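Side-chain contacts in orotidine 5'-phosphate decarboxylase (Streptomyces avermitilis, PDB 3V75), which probably catalyses the decarboxylation of orotidine 5'-phosphate to UMP, the last step of de novo UMP biosynthesis: residues A49-D54 / V269-L274; A53-S58 / S68-E73; A98-T103 / S139-D144. One frame throughout, in Å; residues are numbered along the deposited sequence.

Interaction 1: A49-D54 / V269-L274; sequences ASLLAD and VSRGVL
Leu51 and Leu274 bring the two segments closest, their CA atoms 7.7 Å apart, where the short helix 49-54 passes the turn of helix 271-274 that follows strand 265-269. Both leucines point at the opposite segment and their side chains cross at about a right angle. Leu51 CD1 sits 3.8 Å from Leu274 CD1 and equally near Leu274 CB, while its other methyl, CD2, lies between Leu274 O and Arg271 NH1, 3.9 Å from each. Phe67 and Val71 of helix 61-75 pack against Leu51 and Leu274 respectively.

Beside this apolar pair, Arg271 stretches out with CG anti to the backbone N (chi1 -175°) and the chain extended as far as NE, which carries its guanidinium across to Asp54. NH1 donates to Asp54 OD2 over 3.3 Å with an N-H...O angle of 150°, a weak salt bridge. OD2 lies at the guanidinium edge, near its plane, yet the carboxylate plane is turned 65° away from it, so the two groups do not form a flat paired-bond arrangement. The buried leucines make the apolar part of the join, and the long ion pair at the exposed edge of the contact probably contributes modestly.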
loop_
_atom_site.group_PDB
_atom_site.type_symbol
_atom_site.label_atom_id
_atom_site.label_comp_id
_atom_site.label_asym_id
_atom_site.label_seq_id
_atom_site.Cartn_x
_atom_site.Cartn_y
_atom_site.Cartn_z
ATOM N N ALA A 49 7.488 -17.374 -3.974
ATOM C CA ALA A 49 7.974 -18.709 -3.646
ATOM C C ALA A 49 7.904 -19.695 -4.828
ATOM O O ALA A 49 8.803 -20.518 -4.960
ATOM C CB ALA A 49 7.234 -19.294 -2.409
ATOM N N SER A 50 6.852 -19.604 -5.665
ATOM C CA SER A 50 6.694 -20.470 -6.843
ATOM C C SER A 50 7.929 -20.318 -7.744
ATOM O O SER A 50 8.627 -21.289 -8.047
ATOM C CB SER A 50 5.421 -20.059 -7.599
ATOM O OG SER A 50 5.046 -20.985 -8.588
ATOM N N LEU A 51 8.194 -19.077 -8.178
ATOM C CA LEU A 51 9.336 -18.839 -9.093
ATOM C C LEU A 51 10.657 -19.218 -8.445
ATOM O O LEU A 51 11.549 -19.760 -9.114
ATOM C CB LEU A 51 9.379 -17.398 -9.644
ATOM C CG LEU A 51 8.685 -17.123 -10.998
ATOM C CD1 LEU A 51 8.514 -15.624 -11.271
ATOM C CD2 LEU A 51 9.441 -17.847 -12.168
ATOM N N LEU A 52 10.822 -18.933 -7.145
ATOM C CA LEU A 52 12.079 -19.306 -6.495
ATOM C C LEU A 52 12.269 -20.843 -6.533
ATOM O O LEU A 52 13.358 -21.324 -6.863
ATOM C CB LEU A 52 12.135 -18.830 -5.029
ATOM C CG LEU A 52 12.198 -17.317 -4.767
ATOM C CD1 LEU A 52 12.182 -17.009 -3.256
ATOM C CD2 LEU A 52 13.445 -16.730 -5.399
ATOM N N ALA A 53 11.204 -21.587 -6.218
ATOM C CA ALA A 53 11.275 -23.053 -6.236
ATOM C C ALA A 53 11.560 -23.484 -7.681
ATOM O O ALA A 53 12.416 -24.349 -7.899
ATOM C CB ALA A 53 9.992 -23.673 -5.725
ATOM N N ASP A 54 10.848 -22.907 -8.647
ATOM C CA ASP A 54 11.132 -23.206 -10.064
ATOM C C ASP A 54 12.624 -22.989 -10.426
ATOM O O ASP A 54 13.206 -23.780 -11.211
ATOM C CB ASP A 54 10.269 -22.360 -11.011
ATOM C CG ASP A 54 8.765 -22.732 -10.989
ATOM O OD1 ASP A 54 8.400 -23.806 -10.456
ATOM O OD2 ASP A 54 7.946 -21.926 -11.522
ATOM N N VAL A 269 5.827 -8.005 -18.586
ATOM C CA VAL A 269 5.871 -9.462 -18.628
ATOM C C VAL A 269 6.517 -9.968 -17.334
ATOM O O VAL A 269 7.578 -9.462 -16.946
ATOM C CB VAL A 269 6.731 -9.946 -19.819
ATOM C CG1 VAL A 269 6.746 -11.481 -19.889
ATOM C CG2 VAL A 269 6.265 -9.350 -21.166
ATOM N N SER A 270 5.928 -10.970 -16.715
ATOM C CA SER A 270 6.533 -11.588 -15.555
ATOM C C SER A 270 6.989 -13.022 -15.917
ATOM O O SER A 270 8.122 -13.207 -16.376
ATOM C CB SER A 270 5.546 -11.550 -14.397
ATOM O OG SER A 270 6.055 -12.289 -13.306
ATOM N N ARG A 271 6.107 -14.001 -15.771
ATOM C CA ARG A 271 6.501 -15.396 -16.023
ATOM C C ARG A 271 7.085 -15.660 -17.431
ATOM O O ARG A 271 8.021 -16.461 -17.563
ATOM C CB ARG A 271 5.293 -16.316 -15.803
ATOM C CG ARG A 271 5.691 -17.798 -15.930
ATOM C CD ARG A 271 4.591 -18.792 -15.513
ATOM N NE ARG A 271 5.101 -20.144 -15.623
ATOM C CZ ARG A 271 6.046 -20.665 -14.845
ATOM N NH1 ARG A 271 6.541 -19.953 -13.809
ATOM N NH2 ARG A 271 6.482 -21.897 -15.060
ATOM N N GLY A 272 6.560 -14.994 -18.459
ATOM C CA GLY A 272 7.014 -15.225 -19.825
ATOM C C GLY A 272 8.505 -15.030 -19.992
ATOM O O GLY A 272 9.128 -15.647 -20.897
ATOM N N VAL A 273 9.098 -14.157 -19.169
ATOM C CA VAL A 273 10.555 -14.017 -19.141
ATOM C C VAL A 273 11.179 -14.786 -17.970
ATOM O O VAL A 273 12.119 -15.577 -18.154
ATOM C CB VAL A 273 10.989 -12.516 -19.083
ATOM C CG1 VAL A 273 12.471 -12.377 -18.786
ATOM C CG2 VAL A 273 10.643 -11.824 -20.418
ATOM N N LEU A 274 10.655 -14.566 -16.777
ATOM C CA LEU A 274 11.266 -15.097 -15.571
ATOM C C LEU A 274 11.316 -16.610 -15.483
ATOM O O LEU A 274 12.220 -17.150 -14.817
ATOM C CB LEU A 274 10.574 -14.533 -14.311
ATOM C CG LEU A 274 10.657 -12.992 -14.184
ATOM C CD1 LEU A 274 9.777 -12.511 -13.012
ATOM C CD2 LEU A 274 12.123 -12.470 -14.005
#

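Interaction 2: A53-S58 / S68-E73; sequences ADWGLS and SRTVVE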
loop_
_atom_site.group_PDB
_atom_site.type_symbol
_atom_site.label_atom_id
_atom_site.label_comp_id
_atom_site.label_asym_id
_atom_site.label_seq_id
_atom_site.Cartn_x
_atom_site.Cartn_y
_atom_site.Cartn_z
ATOM N N ALA A 53 11.204 -21.587 -6.218
ATOM C CA ALA A 53 11.275 -23.053 -6.236
ATOM C C ALA A 53 11.560 -23.484 -7.681
ATOM O O ALA A 53 12.416 -24.349 -7.899
ATOM C CB ALA A 53 9.992 -23.673 -5.725
ATOM N N ASP A 54 10.848 -22.907 -8.647
ATOM C CA ASP A 54 11.132 -23.206 -10.064
ATOM C C ASP A 54 12.624 -22.989 -10.426
ATOM O O ASP A 54 13.206 -23.780 -11.211
ATOM C CB ASP A 54 10.269 -22.360 -11.011
ATOM C CG ASP A 54 8.765 -22.732 -10.989
ATOM O OD1 ASP A 54 8.400 -23.806 -10.456
ATOM O OD2 ASP A 54 7.946 -21.926 -11.522
ATOM N N TRP A 55 13.270 -21.918 -9.942
ATOM C CA TRP A 55 14.701 -21.684 -10.209
ATOM C C TRP A 55 15.597 -22.580 -9.380
ATOM O O TRP A 55 16.820 -22.417 -9.409
ATOM C CB TRP A 55 15.164 -20.240 -9.923
ATOM C CG TRP A 55 14.683 -19.254 -10.896
ATOM C CD1 TRP A 55 13.522 -19.327 -11.603
ATOM C CD2 TRP A 55 15.301 -18.016 -11.263
ATOM N NE1 TRP A 55 13.378 -18.215 -12.404
ATOM C CE2 TRP A 55 14.462 -17.399 -12.219
ATOM C CE3 TRP A 55 16.495 -17.386 -10.903
ATOM C CZ2 TRP A 55 14.773 -16.151 -12.811
ATOM C CZ3 TRP A 55 16.809 -16.125 -11.508
ATOM C CH2 TRP A 55 15.948 -15.547 -12.442
ATOM N N GLY A 56 14.991 -23.470 -8.588
ATOM C CA GLY A 56 15.742 -24.326 -7.683
ATOM C C GLY A 56 16.354 -23.558 -6.522
ATOM O O GLY A 56 17.413 -23.954 -6.004
ATOM N N LEU A 57 15.721 -22.440 -6.130
ATOM C CA LEU A 57 16.224 -21.645 -5.002
ATOM C C LEU A 57 15.292 -21.848 -3.795
ATOM O O LEU A 57 14.108 -22.203 -3.949
ATOM C CB LEU A 57 16.251 -20.141 -5.345
ATOM C CG LEU A 57 17.097 -19.786 -6.561
ATOM C CD1 LEU A 57 16.744 -18.356 -6.975
ATOM C CD2 LEU A 57 18.561 -19.923 -6.232
ATOM N N SER A 58 15.818 -21.602 -2.612
ATOM C CA SER A 58 15.044 -21.793 -1.390
ATOM C C SER A 58 14.116 -20.595 -1.178
ATOM O O SER A 58 14.380 -19.496 -1.717
ATOM C CB SER A 58 16.011 -21.883 -0.219
ATOM O OG SER A 58 16.946 -20.772 -0.242
ATOM N N SER A 68 17.104 -12.110 -7.457
ATOM C CA SER A 68 17.112 -10.697 -7.818
ATOM C C SER A 68 18.432 -10.292 -8.489
ATOM O O SER A 68 18.450 -9.580 -9.515
ATOM C CB SER A 68 16.841 -9.876 -6.548
ATOM O OG SER A 68 15.541 -10.184 -6.070
ATOM N N ARG A 69 19.530 -10.773 -7.936
ATOM C CA ARG A 69 20.825 -10.472 -8.496
ATOM C C ARG A 69 20.947 -11.010 -9.923
ATOM O O ARG A 69 21.473 -10.326 -10.808
ATOM C CB ARG A 69 21.912 -11.072 -7.594
ATOM C CG ARG A 69 23.280 -10.877 -8.144
ATOM C CD ARG A 69 24.328 -11.364 -7.143
ATOM N NE ARG A 69 25.609 -11.373 -7.835
ATOM C CZ ARG A 69 26.768 -11.593 -7.234
ATOM N NH1 ARG A 69 26.775 -11.816 -5.915
ATOM N NH2 ARG A 69 27.895 -11.585 -7.960
ATOM N N THR A 70 20.481 -12.231 -10.147
ATOM C CA THR A 70 20.596 -12.839 -11.467
ATOM C C THR A 70 19.737 -12.090 -12.477
ATOM O O THR A 70 20.163 -11.886 -13.629
ATOM C CB THR A 70 20.167 -14.318 -11.409
ATOM O OG1 THR A 70 21.163 -15.027 -10.680
ATOM C CG2 THR A 70 20.000 -14.908 -12.817
ATOM N N VAL A 71 18.531 -11.683 -12.066
ATOM C CA VAL A 71 17.658 -10.958 -12.986
ATOM C C VAL A 71 18.327 -9.689 -13.458
ATOM O O VAL A 71 18.357 -9.419 -14.661
ATOM C CB VAL A 71 16.258 -10.653 -12.400
ATOM C CG1 VAL A 71 15.464 -9.735 -13.357
ATOM C CG2 VAL A 71 15.501 -11.978 -12.142
ATOM N N VAL A 72 18.907 -8.912 -12.535
ATOM C CA VAL A 72 19.539 -7.669 -12.967
ATOM C C VAL A 72 20.833 -7.896 -13.733
ATOM O O VAL A 72 21.123 -7.178 -14.697
ATOM C CB VAL A 72 19.754 -6.723 -11.772
ATOM C CG1 VAL A 72 20.455 -5.460 -12.237
ATOM C CG2 VAL A 72 18.388 -6.407 -11.124
ATOM N N GLU A 73 21.615 -8.896 -13.337
ATOM C CA GLU A 73 22.835 -9.190 -14.100
ATOM C C GLU A 73 22.511 -9.599 -15.531
ATOM O O GLU A 73 23.172 -9.160 -16.473
ATOM C CB GLU A 73 23.667 -10.291 -13.436
ATOM C CG GLU A 73 24.306 -9.767 -12.163
ATOM C CD GLU A 73 25.043 -10.815 -11.363
ATOM O OE1 GLU A 73 24.846 -12.050 -11.596
ATOM O OE2 GLU A 73 25.832 -10.414 -10.446
#
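Trp55 and Thr70 meet through apolar contact, the indole of the first reaching the helix that carries the second; Val71 is the third partner. The six-membered ring does the touching. Its CZ3 comes to 3.7 Å from Thr70 CG2, with Thr70 CB lying in plane at the ring edge, and CH2 reaches Val71 CG2 at 3.6 Å. Trp55 and Thr70 point towards one another from opposite directions, whereas the valine crosses the indole at about a right angle. The threonine's rotation (chi1 -70°) sets CG2 anti to its backbone N, which puts the methyl against the indole while OG1 goes to Arg66 NH2. Phe67 of helix 61-75 also meets the indole, the ring planes about 35° apart. All three residues of the contact are buried.

Polar contacts lie around this patch rather than within it. The indole NE1 is hydrogen-bonded to the backbone O of Leu274, which fixes the ring's direction. On the helix surface Arg69 NE donates to Glu73 OE2 at 2.8 Å, one turn on, in a salt bridge: OE2 lies near the guanidinium plane, and NE meets it from above the carboxylate plane, 42° out of it.

Backbone bonds end the short helix. Gly56, with phi 70°, gives its N to Ala53 O at 2.8 Å, and Leu57 N reaches back to Leu52 O, which makes a Schellman motif. The chain then leads on to helix 61-75, which follows strand 42-45 and precedes strand 81-84 in this TIM barrel, and the tryptophan packs the helix-ending turn onto the helix that comes next.

Interaction 3: A98-T103 / S139-D144; sequences AVLEKT and SPLFSD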
loop_
_atom_site.group_PDB
_atom_site.type_symbol
_atom_site.label_atom_id
_atom_site.label_comp_id
_atom_site.label_asym_id
_atom_site.label_seq_id
_atom_site.Cartn_x
_atom_site.Cartn_y
_atom_site.Cartn_z
ATOM N N ALA A 98 16.220 -4.755 2.260
ATOM C CA ALA A 98 17.621 -4.477 1.958
ATOM C C ALA A 98 18.010 -5.072 0.589
ATOM O O ALA A 98 18.704 -4.421 -0.214
ATOM C CB ALA A 98 18.533 -5.024 3.084
ATOM N N VAL A 99 17.543 -6.289 0.299
ATOM C CA VAL A 99 17.778 -6.862 -1.055
ATOM C C VAL A 99 17.107 -5.987 -2.114
ATOM O O VAL A 99 17.673 -5.744 -3.174
ATOM C CB VAL A 99 17.240 -8.303 -1.143
ATOM C CG1 VAL A 99 17.323 -8.801 -2.593
ATOM C CG2 VAL A 99 18.050 -9.216 -0.207
ATOM N N LEU A 100 15.891 -5.509 -1.816
ATOM C CA LEU A 100 15.184 -4.642 -2.749
ATOM C C LEU A 100 15.963 -3.356 -3.034
ATOM O O LEU A 100 16.073 -2.929 -4.190
ATOM C CB LEU A 100 13.783 -4.303 -2.232
ATOM C CG LEU A 100 12.899 -3.415 -3.103
ATOM C CD1 LEU A 100 12.684 -4.009 -4.495
ATOM C CD2 LEU A 100 11.569 -3.246 -2.363
ATOM N N GLU A 101 16.532 -2.760 -1.983
ATOM C CA GLU A 101 17.346 -1.556 -2.163
ATOM C C GLU A 101 18.477 -1.799 -3.144
ATOM O O GLU A 101 18.714 -0.993 -4.060
ATOM C CB GLU A 101 17.928 -1.107 -0.809
ATOM C CG GLU A 101 16.865 -0.507 0.106
ATOM C CD GLU A 101 17.340 -0.324 1.537
ATOM O OE1 GLU A 101 18.240 -1.059 2.011
ATOM O OE2 GLU A 101 16.775 0.588 2.206
ATOM N N LYS A 102 19.198 -2.898 -2.937
ATOM C CA LYS A 102 20.376 -3.186 -3.778
ATOM C C LYS A 102 19.965 -3.469 -5.212
ATOM O O LYS A 102 20.629 -3.056 -6.165
ATOM C CB LYS A 102 21.132 -4.400 -3.258
ATOM C CG LYS A 102 21.777 -4.233 -1.943
ATOM C CD LYS A 102 22.681 -5.460 -1.651
ATOM C CE LYS A 102 22.178 -6.742 -2.383
ATOM N NZ LYS A 102 21.379 -7.674 -1.417
ATOM N N THR A 103 18.864 -4.197 -5.356
ATOM C CA THR A 103 18.356 -4.593 -6.661
ATOM C C THR A 103 17.997 -3.361 -7.488
ATOM O O THR A 103 18.362 -3.256 -8.661
ATOM C CB THR A 103 17.121 -5.518 -6.471
ATOM O OG1 THR A 103 17.529 -6.685 -5.740
ATOM C CG2 THR A 103 16.526 -5.964 -7.815
ATOM N N SER A 139 16.804 8.752 -1.355
ATOM C CA SER A 139 16.255 7.596 -0.647
ATOM C C SER A 139 16.893 6.315 -1.088
ATOM O O SER A 139 17.220 6.170 -2.274
ATOM C CB SER A 139 14.809 7.453 -0.890
ATOM O OG SER A 139 14.446 6.204 -0.319
ATOM N N PRO A 140 17.089 5.349 -0.132
ATOM C CA PRO A 140 17.708 4.094 -0.567
ATOM C C PRO A 140 16.714 3.270 -1.401
ATOM O O PRO A 140 17.166 2.278 -1.918
ATOM C CB PRO A 140 18.016 3.362 0.758
ATOM C CG PRO A 140 16.936 3.899 1.698
ATOM C CD PRO A 140 16.872 5.365 1.333
ATOM N N LEU A 141 15.435 3.673 -1.518
ATOM C CA LEU A 141 14.513 2.996 -2.474
ATOM C C LEU A 141 14.119 3.840 -3.698
ATOM O O LEU A 141 13.101 3.549 -4.352
ATOM C CB LEU A 141 13.273 2.429 -1.773
ATOM C CG LEU A 141 13.551 1.337 -0.736
ATOM C CD1 LEU A 141 12.431 1.275 0.311
ATOM C CD2 LEU A 141 13.642 0.000 -1.456
ATOM N N PHE A 142 14.910 4.880 -4.006
ATOM C CA PHE A 142 14.572 5.793 -5.107
ATOM C C PHE A 142 14.316 5.016 -6.390
ATOM O O PHE A 142 15.184 4.254 -6.834
ATOM C CB PHE A 142 15.684 6.812 -5.377
ATOM C CG PHE A 142 15.374 7.778 -6.522
ATOM C CD1 PHE A 142 14.182 8.485 -6.560
ATOM C CD2 PHE A 142 16.291 7.984 -7.544
ATOM C CE1 PHE A 142 13.889 9.381 -7.606
ATOM C CE2 PHE A 142 16.030 8.921 -8.571
ATOM C CZ PHE A 142 14.818 9.582 -8.620
ATOM N N SER A 143 13.156 5.246 -6.985
ATOM C CA SER A 143 12.721 4.561 -8.198
ATOM C C SER A 143 12.253 5.605 -9.213
ATOM O O SER A 143 11.890 6.729 -8.850
ATOM C CB SER A 143 11.576 3.589 -7.861
ATOM O OG SER A 143 12.000 2.611 -6.907
ATOM N N ASP A 144 12.229 5.238 -10.494
ATOM C CA ASP A 144 11.809 6.182 -11.522
ATOM C C ASP A 144 10.307 6.415 -11.519
ATOM O O ASP A 144 9.830 7.449 -11.988
ATOM C CB ASP A 144 12.266 5.658 -12.878
ATOM C CG ASP A 144 13.752 5.600 -12.942
ATOM O OD1 ASP A 144 14.370 6.696 -13.002
ATOM O OD2 ASP A 144 14.340 4.483 -12.852
HETATM O O HOH W 1 17.603 1.497 -4.188
#
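Glu101 and Leu141 mark the closest backbone approach, 5.4 Å between CA atoms, where helix 93-109 is met by the irregular segment that leads into strand 145-148. That segment starts with a type I beta turn from Ser139 to Phe142. Ser139 OG accepts from Leu141 N at 3.0 Å, closing an ST turn inside it, and Ser143 OG donates to Leu141 O, so side-chain hydroxyls brace the loop at two points. On the helix Val99 O receives two donors, Thr103 N and Thr103 OG1, the hydroxyl approaching from above the carbonyl plane.

Glu101 contributes the largest share of the contact. Its chain runs extended beyond CG and lies side by side with Pro140, both pointing the same way. The carboxylate OE2 rests 3.4 Å from Pro140 CG and as near to CB, while CG meets Leu141 CD2 at 3.6 Å. The leucine takes chi1 -63°, and its CD2 methyl comes in between two helix residues, reaching Leu100 CG at 3.9 Å. Leu100 and Leu141 cross at about a right angle; Val97 also packs on Leu141. A water lies 2.7 Å from Glu101 O and donates to it; its distance to Pro140 O is too short for a reliable bond, so that bridge is doubtful.

Loop, helix and second subunit meet around Glu101: Gly93 of that subunit packs against Glu101, Pro140 and Leu141, and its Ser94 OG is hydrogen-bonded to Glu101 OE1. The contact therefore sets the carboxylate against the proline ring and the CG methylene against the leucine methyl. Although OE2 lies against apolar proline carbons, both carboxylate oxygens have hydrogen-bond partners beyond the two segments, which would offset the cost of placing a probable charge there.

Overall arrangement
Interactions 1 and 2 adjoin, their centres 9 Å apart, and share Ala53 and Asp54 of helix 49-54. Leu274 and Val71 connect them directly, Leu274 CD2 lying 3.9 Å from Val71 CG2. Interaction 3 sits about 18 Å from interaction 2 and 21 Å from interaction 1, centre to centre. Helices 61-75 and 93-109 nevertheless touch, with Ser68 CB 3.4 Å from Thr103 OG1, so packing runs from interaction 1 through interaction 2 to interaction 3. Only interaction 3 is reached by the second subunit. All three lie away from Lys119, the predicted proton donor on strand 113-120, and join outer parts of the barrel.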